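Long-range contact in niemann-Pick type C2 protein (Camponotus japonicus, PDB 3WEB), which binds oleic acid and probably carries such lipids as chemical signals in communication among worker ants: residues 1-6 and 123-128. Residues are numbered along the deposited sequence; the frame is centred on the assembly and turned at random.
Sequences FVFEDC and TCVKFP
E4 and K126 form a hydrogen-bonded antiparallel pair where the short strand 4-5 lies along strand 121-131 of the immunoglobulin-like beta-sandwich of the ML domain. E4 N donates to K126 O at 2.9 Å in the carbonyl plane, and K126 N returns a bond to E4 O. A third backbone bond, C6 N to C124 O, meets its acceptor from above the carbonyl plane. Beside it the C6–C124 disulfide closes covalently (SG to SG 2.0 Å, chi3 -98°) and ties the start of the chain to its last strand. K126 suits the face it shares with E4: its CB lies against C6 SG at 4.0 Å, while its long aliphatic stem carries NZ away toward a weak, long ion pair with E109.

V125, F3 and F127 gather into an apolar cluster on the other face, beside D5. F3 can be followed outward from CB, which rests 4.1 Å from V125 CG1; CD1 then meets F127 CB, and CE1 stands 3.7 Å over one face of the F127 ring, offset toward its rim. The two rings are oblique, with their planes at 59°. F127 CG sits between its backbone N and carbonyl carbon (chi1 65°), placing the ring alongside F3, and the side chain also touches the bound oleic acid. A large, flat hydrocarbon suits this place because it serves core and ligand together; an alanine here would probably leave F3 CE1 without the face it covers and open a gap beside the lipid. F1 joins the cluster: its CE1 lies 3.4 Å above one face of the F3 ring, while F3 CE1 sits at the F1 ring's edge. F1 CE1 is also 4.1 Å from F127 CB, and F1 CB packs 3.7 Å from P128 CG.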
loop_
_atom_site.group_PDB
_atom_site.type_symbol
_atom_site.label_atom_id
_atom_site.label_comp_id
_atom_site.label_asym_id
_atom_site.label_seq_id
_atom_site.Cartn_x
_atom_site.Cartn_y
_atom_site.Cartn_z
ATOM N N PHE A 1 1.903 -15.353 5.545
ATOM C CA PHE A 1 2.297 -14.064 6.157
ATOM C C PHE A 1 1.034 -13.268 6.473
ATOM O O PHE A 1 -0.067 -13.634 6.048
ATOM C CB PHE A 1 3.231 -13.273 5.229
ATOM C CG PHE A 1 2.554 -12.725 3.995
ATOM C CD1 PHE A 1 1.935 -11.468 4.018
ATOM C CD2 PHE A 1 2.543 -13.455 2.808
ATOM C CE1 PHE A 1 1.309 -10.963 2.879
ATOM C CE2 PHE A 1 1.911 -12.955 1.668
ATOM C CZ PHE A 1 1.297 -11.708 1.707
ATOM N N VAL A 2 1.211 -12.182 7.215
ATOM C CA VAL A 2 0.106 -11.312 7.608
ATOM C C VAL A 2 0.338 -9.906 7.069
ATOM O O VAL A 2 1.449 -9.393 7.141
ATOM C CB VAL A 2 -0.028 -11.233 9.144
ATOM C CG1 VAL A 2 -1.181 -10.322 9.548
ATOM C CG2 VAL A 2 -0.222 -12.627 9.740
ATOM N N PHE A 3 -0.715 -9.307 6.523
ATOM C CA PHE A 3 -0.723 -7.869 6.268
ATOM C C PHE A 3 -1.043 -7.202 7.610
ATOM O O PHE A 3 -2.216 -7.072 8.002
ATOM C CB PHE A 3 -1.759 -7.487 5.200
ATOM C CG PHE A 3 -1.423 -7.964 3.815
ATOM C CD1 PHE A 3 -0.447 -7.325 3.051
ATOM C CD2 PHE A 3 -2.103 -9.042 3.253
ATOM C CE1 PHE A 3 -0.150 -7.762 1.762
ATOM C CE2 PHE A 3 -1.810 -9.479 1.972
ATOM C CZ PHE A 3 -0.831 -8.846 1.220
ATOM N N GLU A 4 0.022 -6.816 8.313
ATOM C CA GLU A 4 -0.050 -6.270 9.665
ATOM C C GLU A 4 -0.424 -4.797 9.642
ATOM O O GLU A 4 -0.052 -4.070 8.729
ATOM C CB GLU A 4 1.313 -6.385 10.352
ATOM C CG GLU A 4 1.742 -7.768 10.806
ATOM C CD GLU A 4 3.116 -7.726 11.456
ATOM O OE1 GLU A 4 3.315 -6.933 12.400
ATOM O OE2 GLU A 4 4.009 -8.480 11.025
ATOM N N ASP A 5 -1.141 -4.363 10.671
ATOM C CA ASP A 5 -1.452 -2.949 10.844
ATOM C C ASP A 5 -0.278 -2.290 11.570
ATOM O O ASP A 5 0.001 -2.607 12.730
ATOM C CB ASP A 5 -2.775 -2.823 11.616
ATOM C CG ASP A 5 -3.038 -1.425 12.149
ATOM O OD1 ASP A 5 -2.419 -0.450 11.675
ATOM O OD2 ASP A 5 -3.883 -1.312 13.069
ATOM N N CYS A 6 0.421 -1.383 10.887
ATOM C CA CYS A 6 1.570 -0.698 11.499
ATOM C C CYS A 6 1.220 0.651 12.116
ATOM O O CYS A 6 2.101 1.490 12.331
ATOM C CB CYS A 6 2.761 -0.577 10.536
ATOM S SG CYS A 6 2.378 -0.125 8.827
ATOM N N THR A 123 -4.239 4.572 6.806
ATOM C CA THR A 123 -3.836 3.163 6.830
ATOM C C THR A 123 -2.332 3.031 6.960
ATOM O O THR A 123 -1.589 3.893 6.490
ATOM C CB THR A 123 -4.236 2.437 5.532
ATOM O OG1 THR A 123 -3.622 3.089 4.416
ATOM C CG2 THR A 123 -5.743 2.442 5.353
ATOM N N CYS A 124 -1.898 1.931 7.574
ATOM C CA CYS A 124 -0.491 1.537 7.577
ATOM C C CYS A 124 -0.450 0.023 7.492
ATOM O O CYS A 124 -0.907 -0.662 8.411
ATOM C CB CYS A 124 0.203 2.004 8.855
ATOM S SG CYS A 124 2.006 1.883 8.814
ATOM N N VAL A 125 0.100 -0.474 6.386
ATOM C CA VAL A 125 0.176 -1.907 6.092
ATOM C C VAL A 125 1.640 -2.312 6.103
ATOM O O VAL A 125 2.472 -1.624 5.519
ATOM C CB VAL A 125 -0.409 -2.217 4.696
ATOM C CG1 VAL A 125 -0.316 -3.708 4.385
ATOM C CG2 VAL A 125 -1.855 -1.725 4.590
ATOM N N LYS A 126 1.948 -3.419 6.776
ATOM C CA LYS A 126 3.309 -3.936 6.832
ATOM C C LYS A 126 3.306 -5.420 6.477
ATOM O O LYS A 126 2.527 -6.197 7.029
ATOM C CB LYS A 126 3.891 -3.727 8.229
ATOM C CG LYS A 126 5.324 -4.184 8.402
ATOM C CD LYS A 126 5.694 -4.087 9.871
ATOM C CE LYS A 126 7.192 -4.014 10.083
ATOM N NZ LYS A 126 7.469 -4.095 11.545
ATOM N N PHE A 127 4.158 -5.810 5.540
ATOM C CA PHE A 127 4.227 -7.222 5.157
ATOM C C PHE A 127 5.611 -7.602 4.639
ATOM O O PHE A 127 6.352 -6.733 4.150
ATOM C CB PHE A 127 3.136 -7.557 4.127
ATOM C CG PHE A 127 3.299 -6.854 2.813
ATOM C CD1 PHE A 127 2.847 -5.549 2.644
ATOM C CD2 PHE A 127 3.881 -7.509 1.736
ATOM C CE1 PHE A 127 2.989 -4.912 1.420
ATOM C CE2 PHE A 127 4.032 -6.881 0.516
ATOM C CZ PHE A 127 3.585 -5.576 0.360
ATOM N N PRO A 128 5.981 -8.891 4.768
ATOM C CA PRO A 128 7.253 -9.336 4.200
ATOM C C PRO A 128 7.117 -9.662 2.710
ATOM O O PRO A 128 6.143 -10.313 2.294
ATOM C CB PRO A 128 7.566 -10.598 4.998
ATOM C CG PRO A 128 6.220 -11.154 5.357
ATOM C CD PRO A 128 5.271 -9.988 5.456
HETATM O O HOH W 1 -3.895 0.733 9.387
#